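PDB 3PV5: DegQ, which is an HtrA-family serine-protease homologue with PDZ domains that assembles into large 12-meric, self-compartmentizing particles and probably degrades proteins within them. Local coordinates for residues N192-D197 with A236-M241; G202-G207 with G218-I223; L148-F153 with G175-L180. All coordinates share one frame; numbering follows the deposited sequence.

Contact 1: N192-D197 with A236-M241; sequences NFIQTD and AIPINM
Ile-194 and Ala-236 are joined by two backbone hydrogen bonds, Ile-194 N to Ala-236 O at 2.8 Å and Ala-236 N to Ile-194 O at 2.9 Å. Donation in both directions makes this an antiparallel hydrogen-bonded pair, with the two CA atoms 4.9 Å apart. The first bond is bent, its N-H...O angle being 138°. By this pairing strand 194-196 lies beside strand 234-238 in the second of the two six-stranded antiparallel barrels of the trypsin fold.

Apolar contact forms in two places. On the sheet face that carries both side chains, Ile-194 CB is 4.2 Å from Ala-236 CB. The CG1 branch of Ile-194, anti to the carbonyl carbon (chi1 -64°), carries CD1 to within 3.9 Å of Pro-238 CB, and this side chain runs past the proline ring, the two heading opposite ways. Pro-238 is the N-cap of helix 239-252. Elsewhere Phe-193 and Ile-237 extend in the same direction, flank to flank, with Phe-193 CD1 3.9 Å from Ile-237 CG1. Ala-236 O meets the edge of the Phe-193 ring, while Asn-192 CB lies over the centre of that ring, 4.0 Å above its plane. Ile-237 also touches Leu-127, a residue of the other barrel.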
loop_
_atom_site.group_PDB
_atom_site.type_symbol
_atom_site.label_atom_id
_atom_site.label_comp_id
_atom_site.label_asym_id
_atom_site.label_seq_id
_atom_site.Cartn_x
_atom_site.Cartn_y
_atom_site.Cartn_z
ATOM N N ASN A 192 37.773 -3.445 -20.302
ATOM C CA ASN A 192 38.952 -2.614 -19.950
ATOM C C ASN A 192 40.052 -3.234 -19.041
ATOM O O ASN A 192 41.103 -2.598 -18.876
ATOM C CB ASN A 192 38.471 -1.285 -19.300
ATOM C CG ASN A 192 39.422 -0.101 -19.565
ATOM O OD1 ASN A 192 40.133 -0.085 -20.578
ATOM N ND2 ASN A 192 39.426 0.891 -18.660
ATOM N N PHE A 193 39.877 -4.439 -18.470
ATOM C CA PHE A 193 40.939 -4.961 -17.552
ATOM C C PHE A 193 41.445 -6.392 -17.734
ATOM O O PHE A 193 40.826 -7.174 -18.430
ATOM C CB PHE A 193 40.405 -4.896 -16.178
ATOM C CG PHE A 193 39.607 -3.668 -15.861
ATOM C CD1 PHE A 193 40.227 -2.528 -15.400
ATOM C CD2 PHE A 193 38.213 -3.706 -15.903
ATOM C CE1 PHE A 193 39.471 -1.414 -15.039
ATOM C CE2 PHE A 193 37.415 -2.576 -15.566
ATOM C CZ PHE A 193 38.041 -1.426 -15.113
ATOM N N ILE A 194 42.570 -6.755 -17.122
ATOM C CA ILE A 194 42.940 -8.174 -17.029
ATOM C C ILE A 194 41.834 -8.860 -16.175
ATOM O O ILE A 194 41.298 -8.287 -15.238
ATOM C CB ILE A 194 44.176 -8.402 -16.293
ATOM C CG1 ILE A 194 45.404 -7.791 -16.972
ATOM C CG2 ILE A 194 44.398 -9.892 -16.025
ATOM C CD1 ILE A 194 46.625 -7.774 -15.957
ATOM N N GLN A 195 41.438 -10.055 -16.555
ATOM C CA GLN A 195 40.373 -10.686 -15.865
ATOM C C GLN A 195 40.894 -12.036 -15.414
ATOM O O GLN A 195 41.702 -12.662 -16.082
ATOM C CB GLN A 195 39.167 -10.734 -16.786
ATOM C CG GLN A 195 38.043 -11.700 -16.388
ATOM C CD GLN A 195 36.861 -11.808 -17.469
ATOM O OE1 GLN A 195 36.394 -10.787 -18.034
ATOM N NE2 GLN A 195 36.378 -13.069 -17.699
ATOM N N THR A 196 40.421 -12.445 -14.247
ATOM C CA THR A 196 40.930 -13.534 -13.463
ATOM C C THR A 196 39.748 -14.302 -12.873
ATOM O O THR A 196 38.685 -13.719 -12.744
ATOM C CB THR A 196 41.577 -12.865 -12.176
ATOM O OG1 THR A 196 42.386 -13.744 -11.443
ATOM C CG2 THR A 196 40.557 -12.656 -11.211
ATOM N N ASP A 197 39.954 -15.535 -12.358
ATOM C CA ASP A 197 38.997 -16.139 -11.373
ATOM C C ASP A 197 39.526 -16.169 -9.905
ATOM O O ASP A 197 39.149 -17.000 -9.119
ATOM C CB ASP A 197 38.536 -17.558 -11.754
ATOM C CG ASP A 197 39.630 -18.520 -11.764
ATOM O OD1 ASP A 197 40.790 -18.199 -11.359
ATOM O OD2 ASP A 197 39.351 -19.611 -12.258
ATOM N N ALA A 236 42.005 -6.660 -12.941
ATOM C CA ALA A 236 43.256 -5.980 -12.652
ATOM C C ALA A 236 43.678 -4.985 -13.749
ATOM O O ALA A 236 43.454 -5.199 -14.944
ATOM C CB ALA A 236 44.327 -6.932 -12.403
ATOM N N ILE A 237 44.216 -3.853 -13.303
ATOM C CA ILE A 237 44.725 -2.856 -14.202
ATOM C C ILE A 237 46.157 -3.272 -14.444
ATOM O O ILE A 237 46.879 -3.479 -13.509
ATOM C CB ILE A 237 44.617 -1.514 -13.609
ATOM C CG1 ILE A 237 43.182 -1.212 -13.293
ATOM C CG2 ILE A 237 45.153 -0.415 -14.622
ATOM C CD1 ILE A 237 43.054 -0.020 -12.363
ATOM N N PRO A 238 46.535 -3.516 -15.704
ATOM C CA PRO A 238 47.853 -4.124 -15.985
ATOM C C PRO A 238 49.038 -3.245 -15.625
ATOM O O PRO A 238 48.981 -2.049 -15.740
ATOM C CB PRO A 238 47.830 -4.399 -17.504
ATOM C CG PRO A 238 46.727 -3.591 -18.031
ATOM C CD PRO A 238 45.726 -3.345 -16.927
ATOM N N ILE A 239 50.124 -3.850 -15.200
ATOM C CA ILE A 239 51.155 -3.094 -14.520
ATOM C C ILE A 239 51.925 -2.178 -15.493
ATOM O O ILE A 239 52.233 -1.048 -15.130
ATOM C CB ILE A 239 52.073 -4.006 -13.750
ATOM C CG1 ILE A 239 52.859 -3.195 -12.718
ATOM C CG2 ILE A 239 52.930 -4.819 -14.676
ATOM C CD1 ILE A 239 51.975 -2.456 -11.627
ATOM N N ASN A 240 52.148 -2.641 -16.734
ATOM C CA ASN A 240 52.782 -1.786 -17.758
ATOM C C ASN A 240 52.067 -0.441 -17.864
ATOM O O ASN A 240 52.694 0.568 -17.866
ATOM C CB ASN A 240 52.853 -2.490 -19.104
ATOM C CG ASN A 240 53.796 -3.620 -19.093
ATOM O OD1 ASN A 240 54.100 -4.223 -20.134
ATOM N ND2 ASN A 240 54.274 -3.954 -17.928
ATOM N N MET A 241 50.761 -0.408 -17.879
ATOM C CA MET A 241 50.092 0.860 -17.968
ATOM C C MET A 241 50.319 1.627 -16.659
ATOM O O MET A 241 50.362 2.854 -16.632
ATOM C CB MET A 241 48.587 0.640 -18.229
ATOM C CG MET A 241 47.709 1.900 -18.395
ATOM S SD MET A 241 45.885 1.640 -18.241
ATOM C CE MET A 241 45.764 1.153 -16.550
#

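Contact 2: G202-G207 with G218-I223; sequences GGNSGG and GINTAI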
loop_
_atom_site.group_PDB
_atom_site.type_symbol
_atom_site.label_atom_id
_atom_site.label_comp_id
_atom_site.label_asym_id
_atom_site.label_seq_id
_atom_site.Cartn_x
_atom_site.Cartn_y
_atom_site.Cartn_z
ATOM N N GLY A 202 33.650 -10.188 -3.647
ATOM C CA GLY A 202 33.343 -9.194 -4.682
ATOM C C GLY A 202 34.558 -8.437 -5.133
ATOM O O GLY A 202 34.439 -7.485 -5.909
ATOM N N GLY A 203 35.724 -8.850 -4.647
ATOM C CA GLY A 203 36.999 -8.410 -5.204
ATOM C C GLY A 203 37.724 -7.352 -4.387
ATOM O O GLY A 203 37.153 -6.712 -3.538
ATOM N N ASN A 204 38.984 -7.140 -4.701
ATOM C CA ASN A 204 39.762 -6.066 -4.086
ATOM C C ASN A 204 40.117 -4.880 -5.047
ATOM O O ASN A 204 40.425 -5.087 -6.264
ATOM C CB ASN A 204 41.033 -6.662 -3.534
ATOM C CG ASN A 204 42.000 -5.589 -2.980
ATOM O OD1 ASN A 204 42.952 -5.209 -3.659
ATOM N ND2 ASN A 204 41.792 -5.174 -1.730
ATOM N N SER A 205 40.152 -3.691 -4.448
ATOM C CA SER A 205 40.630 -2.449 -5.063
ATOM C C SER A 205 41.957 -1.954 -4.467
ATOM O O SER A 205 42.035 -1.637 -3.282
ATOM C CB SER A 205 39.642 -1.356 -4.736
ATOM O OG SER A 205 38.350 -1.568 -5.252
ATOM N N GLY A 206 42.997 -1.842 -5.281
ATOM C CA GLY A 206 44.168 -1.076 -4.910
ATOM C C GLY A 206 45.296 -2.003 -4.657
ATOM O O GLY A 206 46.468 -1.598 -4.709
ATOM N N GLY A 207 44.926 -3.275 -4.406
ATOM C CA GLY A 207 45.859 -4.335 -4.136
ATOM C C GLY A 207 46.613 -4.847 -5.314
ATOM O O GLY A 207 46.452 -4.382 -6.420
ATOM N N GLY A 218 49.719 -6.576 -12.107
ATOM C CA GLY A 218 48.643 -5.590 -12.186
ATOM C C GLY A 218 48.189 -5.117 -10.820
ATOM O O GLY A 218 48.681 -5.571 -9.803
ATOM N N ILE A 219 47.205 -4.243 -10.812
ATOM C CA ILE A 219 46.689 -3.616 -9.662
ATOM C C ILE A 219 45.219 -3.827 -9.637
ATOM O O ILE A 219 44.576 -3.508 -10.613
ATOM C CB ILE A 219 46.962 -2.056 -9.741
ATOM C CG1 ILE A 219 48.465 -1.793 -9.525
ATOM C CG2 ILE A 219 46.137 -1.323 -8.741
ATOM C CD1 ILE A 219 48.997 -2.224 -8.151
ATOM N N ASN A 220 44.662 -4.332 -8.522
ATOM C CA ASN A 220 43.353 -4.945 -8.558
ATOM C C ASN A 220 42.299 -3.895 -8.638
ATOM O O ASN A 220 42.447 -2.828 -8.050
ATOM C CB ASN A 220 43.035 -5.803 -7.279
ATOM C CG ASN A 220 44.080 -6.840 -6.952
ATOM O OD1 ASN A 220 44.465 -7.023 -5.767
ATOM N ND2 ASN A 220 44.476 -7.584 -7.925
ATOM N N THR A 221 41.130 -4.218 -9.177
ATOM C CA THR A 221 40.064 -3.236 -9.007
ATOM C C THR A 221 38.711 -3.895 -8.868
ATOM O O THR A 221 38.530 -4.925 -9.414
ATOM C CB THR A 221 40.083 -2.132 -10.147
ATOM O OG1 THR A 221 38.950 -1.282 -9.955
ATOM C CG2 THR A 221 40.003 -2.738 -11.523
ATOM N N ALA A 222 37.764 -3.305 -8.147
ATOM C CA ALA A 222 36.463 -3.985 -7.869
ATOM C C ALA A 222 35.198 -3.345 -8.421
ATOM O O ALA A 222 34.546 -2.616 -7.690
ATOM C CB ALA A 222 36.267 -4.166 -6.313
ATOM N N ILE A 223 34.764 -3.693 -9.639
ATOM C CA ILE A 223 33.485 -3.094 -10.195
ATOM C C ILE A 223 32.233 -3.922 -9.773
ATOM O O ILE A 223 32.334 -5.131 -9.563
ATOM C CB ILE A 223 33.576 -2.845 -11.729
ATOM C CG1 ILE A 223 33.106 -4.051 -12.549
ATOM C CG2 ILE A 223 35.035 -2.435 -12.117
ATOM C CD1 ILE A 223 33.611 -4.057 -13.994
#
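Ser-205 OG and Ala-222 meet where the Gly-Asn-Ser-Gly-Gly loop of a trypsin-like protease runs along strand 216-221. The sequence and the Ser-205, His-96, Asp-126 geometry are consistent with a catalytic triad in which Ser-205 is the nucleophile. The CB of Ser-205 is directed away from the strand, yet its hydroxyl sits beside the backbone N and stays near Ala-222, with Ser-205 OG 3.5 Å from Ala-222 CB. Ala-222 N makes a weak hydrogen bond to Ser-205 OG at 3.4 Å, and the stronger partner of this hydroxyl is His-96 NE2.

One residue earlier in the loop, Asn-204 crosses Asn-220 with their amide planes 83° apart, nearly perpendicular. The Asn-204 amide is held from several directions. Its CG is anti to the backbone N (chi1 174°), which places OD1 where Gly-207 N can reach it in a weak hydrogen bond of 2.9 Å, while ND2 is taken by Asn-159 O and Ser-80 OG. This buried amide therefore ties the loop both to itself and to its surroundings. Asn-220 CB points toward the loop, and its side chain lies against the backbone of Gly-207, a residue without a side chain to intervene: Asn-220 CG is 3.5 Å from Gly-207 O.

Ile-219 flanks the same carbonyl, its CD1 lying 3.8 Å from Gly-207 O. Two main-chain bonds keep the loop and strand aligned. Gly-206 N donates to Asn-220 O at 3.0 Å, an oxygen that Asn-94 ND2 also reaches weakly. Asn-220 N donates to Gly-207 O at 2.8 Å, and Ile-219 CA adds a C-H...O contact to Gly-207 O at 3.3 Å.

Contact 3: L148-F153 with G175-L180; sequences LEVGDF and GIVSAL
A type II beta turn, Glu-149 to Asp-152, leads into strand 153-157 and packs on the neighbouring strand 172-179 at a subunit interface of the DegQ assembly. The turn is closed twice, by Asp-152 N to Glu-149 O at 2.9 Å and by Glu-149 N to Asp-152 OD2, also at 2.9 Å. The second donor approaches from 44° out of the carboxylate plane. Val-177 ties the turn to the strand through both its polar backbone atoms: Gly-151 N donates to Val-177 O at 3.0 Å, and Val-177 N to Asp-152 O at 2.9 Å.

Phe-153 and Ile-176 follow as an antiparallel non-hydrogen-bonded pair, with Phe-153 CA making a C-H...O contact of 3.1 Å to Gly-175 O. Their side chains share one sheet face and cross at a slant. Ile-176 CG1 takes the crowded position between backbone N and carbonyl carbon (chi1 76°); it is the CG2 branch that meets the ring, 3.5 Å from Phe-153 CD2.

Apolar groups fill the other end. Leu-148 CD2 touches Val-177 CG2 at 4.1 Å, and Leu-180 lays CD2 against Leu-148 CB at 4.2 Å while its CG meets Val-150 CG2. The strand has a classic beta bulge here, Ser-178 and Ala-179 both facing Gln-195.

A neighbouring subunit supplies Ser-20, which bonds Asp-152 OD1, and Phe-174, which meets the Phe-153 ring edge-to-face. Because one carboxylate oxygen of Asp-152 is committed to the turn and the other to the neighbour, the turn's shape and the subunit contact are probably coupled through this side chain.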
loop_
_atom_site.group_PDB
_atom_site.type_symbol
_atom_site.label_atom_id
_atom_site.label_comp_id
_atom_site.label_asym_id
_atom_site.label_seq_id
_atom_site.Cartn_x
_atom_site.Cartn_y
_atom_site.Cartn_z
ATOM N N LEU A 148 51.563 -11.724 -20.120
ATOM C CA LEU A 148 50.554 -12.588 -19.521
ATOM C C LEU A 148 49.758 -13.404 -20.496
ATOM O O LEU A 148 49.355 -12.887 -21.531
ATOM C CB LEU A 148 49.538 -11.735 -18.790
ATOM C CG LEU A 148 49.888 -11.340 -17.372
ATOM C CD1 LEU A 148 48.751 -10.474 -16.867
ATOM C CD2 LEU A 148 50.130 -12.616 -16.445
ATOM N N GLU A 149 49.446 -14.646 -20.127
ATOM C CA GLU A 149 48.524 -15.481 -20.885
ATOM C C GLU A 149 47.413 -16.091 -20.050
ATOM O O GLU A 149 47.598 -16.474 -18.877
ATOM C CB GLU A 149 49.242 -16.617 -21.543
ATOM C CG GLU A 149 50.507 -16.223 -22.266
ATOM C CD GLU A 149 50.908 -17.305 -23.187
ATOM O OE1 GLU A 149 51.867 -18.040 -22.884
ATOM O OE2 GLU A 149 50.165 -17.473 -24.176
ATOM N N VAL A 150 46.262 -16.226 -20.710
ATOM C CA VAL A 150 45.114 -16.961 -20.207
ATOM C C VAL A 150 45.632 -18.294 -19.811
ATOM O O VAL A 150 46.327 -18.923 -20.598
ATOM C CB VAL A 150 44.107 -17.112 -21.279
ATOM C CG1 VAL A 150 43.021 -18.157 -20.869
ATOM C CG2 VAL A 150 43.544 -15.757 -21.545
ATOM N N GLY A 151 45.387 -18.660 -18.553
ATOM C CA GLY A 151 45.923 -19.914 -18.017
ATOM C C GLY A 151 47.055 -19.805 -17.027
ATOM O O GLY A 151 47.330 -20.754 -16.339
ATOM N N ASP A 152 47.726 -18.666 -16.943
ATOM C CA ASP A 152 48.786 -18.477 -15.949
ATOM C C ASP A 152 48.149 -18.359 -14.571
ATOM O O ASP A 152 47.079 -17.758 -14.382
ATOM C CB ASP A 152 49.565 -17.186 -16.230
ATOM C CG ASP A 152 50.485 -17.265 -17.504
ATOM O OD1 ASP A 152 50.990 -18.345 -17.899
ATOM O OD2 ASP A 152 50.722 -16.189 -18.090
ATOM N N PHE A 153 48.815 -18.947 -13.602
ATOM C CA PHE A 153 48.371 -18.839 -12.244
ATOM C C PHE A 153 48.753 -17.512 -11.649
ATOM O O PHE A 153 49.884 -17.066 -11.835
ATOM C CB PHE A 153 48.987 -19.958 -11.410
ATOM C CG PHE A 153 48.518 -21.304 -11.818
ATOM C CD1 PHE A 153 49.386 -22.214 -12.381
ATOM C CD2 PHE A 153 47.198 -21.653 -11.630
ATOM C CE1 PHE A 153 48.918 -23.521 -12.789
ATOM C CE2 PHE A 153 46.708 -22.939 -12.011
ATOM C CZ PHE A 153 47.562 -23.870 -12.589
ATOM N N GLY A 175 44.170 -18.222 -8.385
ATOM C CA GLY A 175 43.490 -18.655 -9.608
ATOM C C GLY A 175 44.302 -18.546 -10.872
ATOM O O GLY A 175 45.550 -18.571 -10.869
ATOM N N ILE A 176 43.602 -18.409 -11.995
ATOM C CA ILE A 176 44.297 -18.182 -13.259
ATOM C C ILE A 176 43.810 -16.916 -13.897
ATOM O O ILE A 176 42.739 -16.392 -13.565
ATOM C CB ILE A 176 44.078 -19.333 -14.181
ATOM C CG1 ILE A 176 42.662 -19.241 -14.776
ATOM C CG2 ILE A 176 44.346 -20.602 -13.430
ATOM C CD1 ILE A 176 42.310 -20.292 -15.718
ATOM N N VAL A 177 44.606 -16.376 -14.803
ATOM C CA VAL A 177 44.098 -15.336 -15.738
ATOM C C VAL A 177 42.992 -15.949 -16.613
ATOM O O VAL A 177 43.259 -16.930 -17.241
ATOM C CB VAL A 177 45.288 -14.882 -16.682
ATOM C CG1 VAL A 177 44.818 -13.834 -17.753
ATOM C CG2 VAL A 177 46.461 -14.346 -15.841
ATOM N N SER A 178 41.773 -15.404 -16.649
ATOM C CA SER A 178 40.667 -15.969 -17.455
ATOM C C SER A 178 40.540 -15.345 -18.836
ATOM O O SER A 178 39.977 -16.000 -19.702
ATOM C CB SER A 178 39.225 -15.734 -16.907
ATOM O OG SER A 178 39.155 -15.614 -15.543
ATOM N N ALA A 179 40.832 -14.054 -18.942
ATOM C CA ALA A 179 40.800 -13.323 -20.222
ATOM C C ALA A 179 41.677 -12.055 -20.171
ATOM O O ALA A 179 41.704 -11.356 -19.170
ATOM C CB ALA A 179 39.360 -12.927 -20.615
ATOM N N LEU A 180 42.360 -11.771 -21.271
ATOM C CA LEU A 180 43.196 -10.601 -21.376
ATOM C C LEU A 180 42.410 -9.370 -21.707
ATOM O O LEU A 180 41.334 -9.435 -22.257
ATOM C CB LEU A 180 44.261 -10.807 -22.429
ATOM C CG LEU A 180 45.217 -11.971 -22.168
ATOM C CD1 LEU A 180 46.221 -12.015 -23.328
ATOM C CD2 LEU A 180 45.919 -11.896 -20.844
#

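Overall arrangement
All three contacts reach the second barrel of the protease domain. Contact 1 is buried and central: its strand 234-238 borders strand 216-221 of contact 2, with Ile-237 N 2.7 Å from Ile-219 O in a probable hydrogen bond, and its strand 194-196 borders strand 172-179 of contact 3. Contacts 2 and 3 do not touch: their nearest atoms are about 6 Å apart. Contact 1 combines strand pairing with apolar packing. Contact 2, also largely buried, relies mainly on backbone bonds to the glycine-rich loop at the probable active site, with Asn-204 and Ser-205 bonded beyond it. Contact 3, partly buried, meets through many residues a neighbouring subunit, which Gln-195 and Asp-197 of contact 1 also reach.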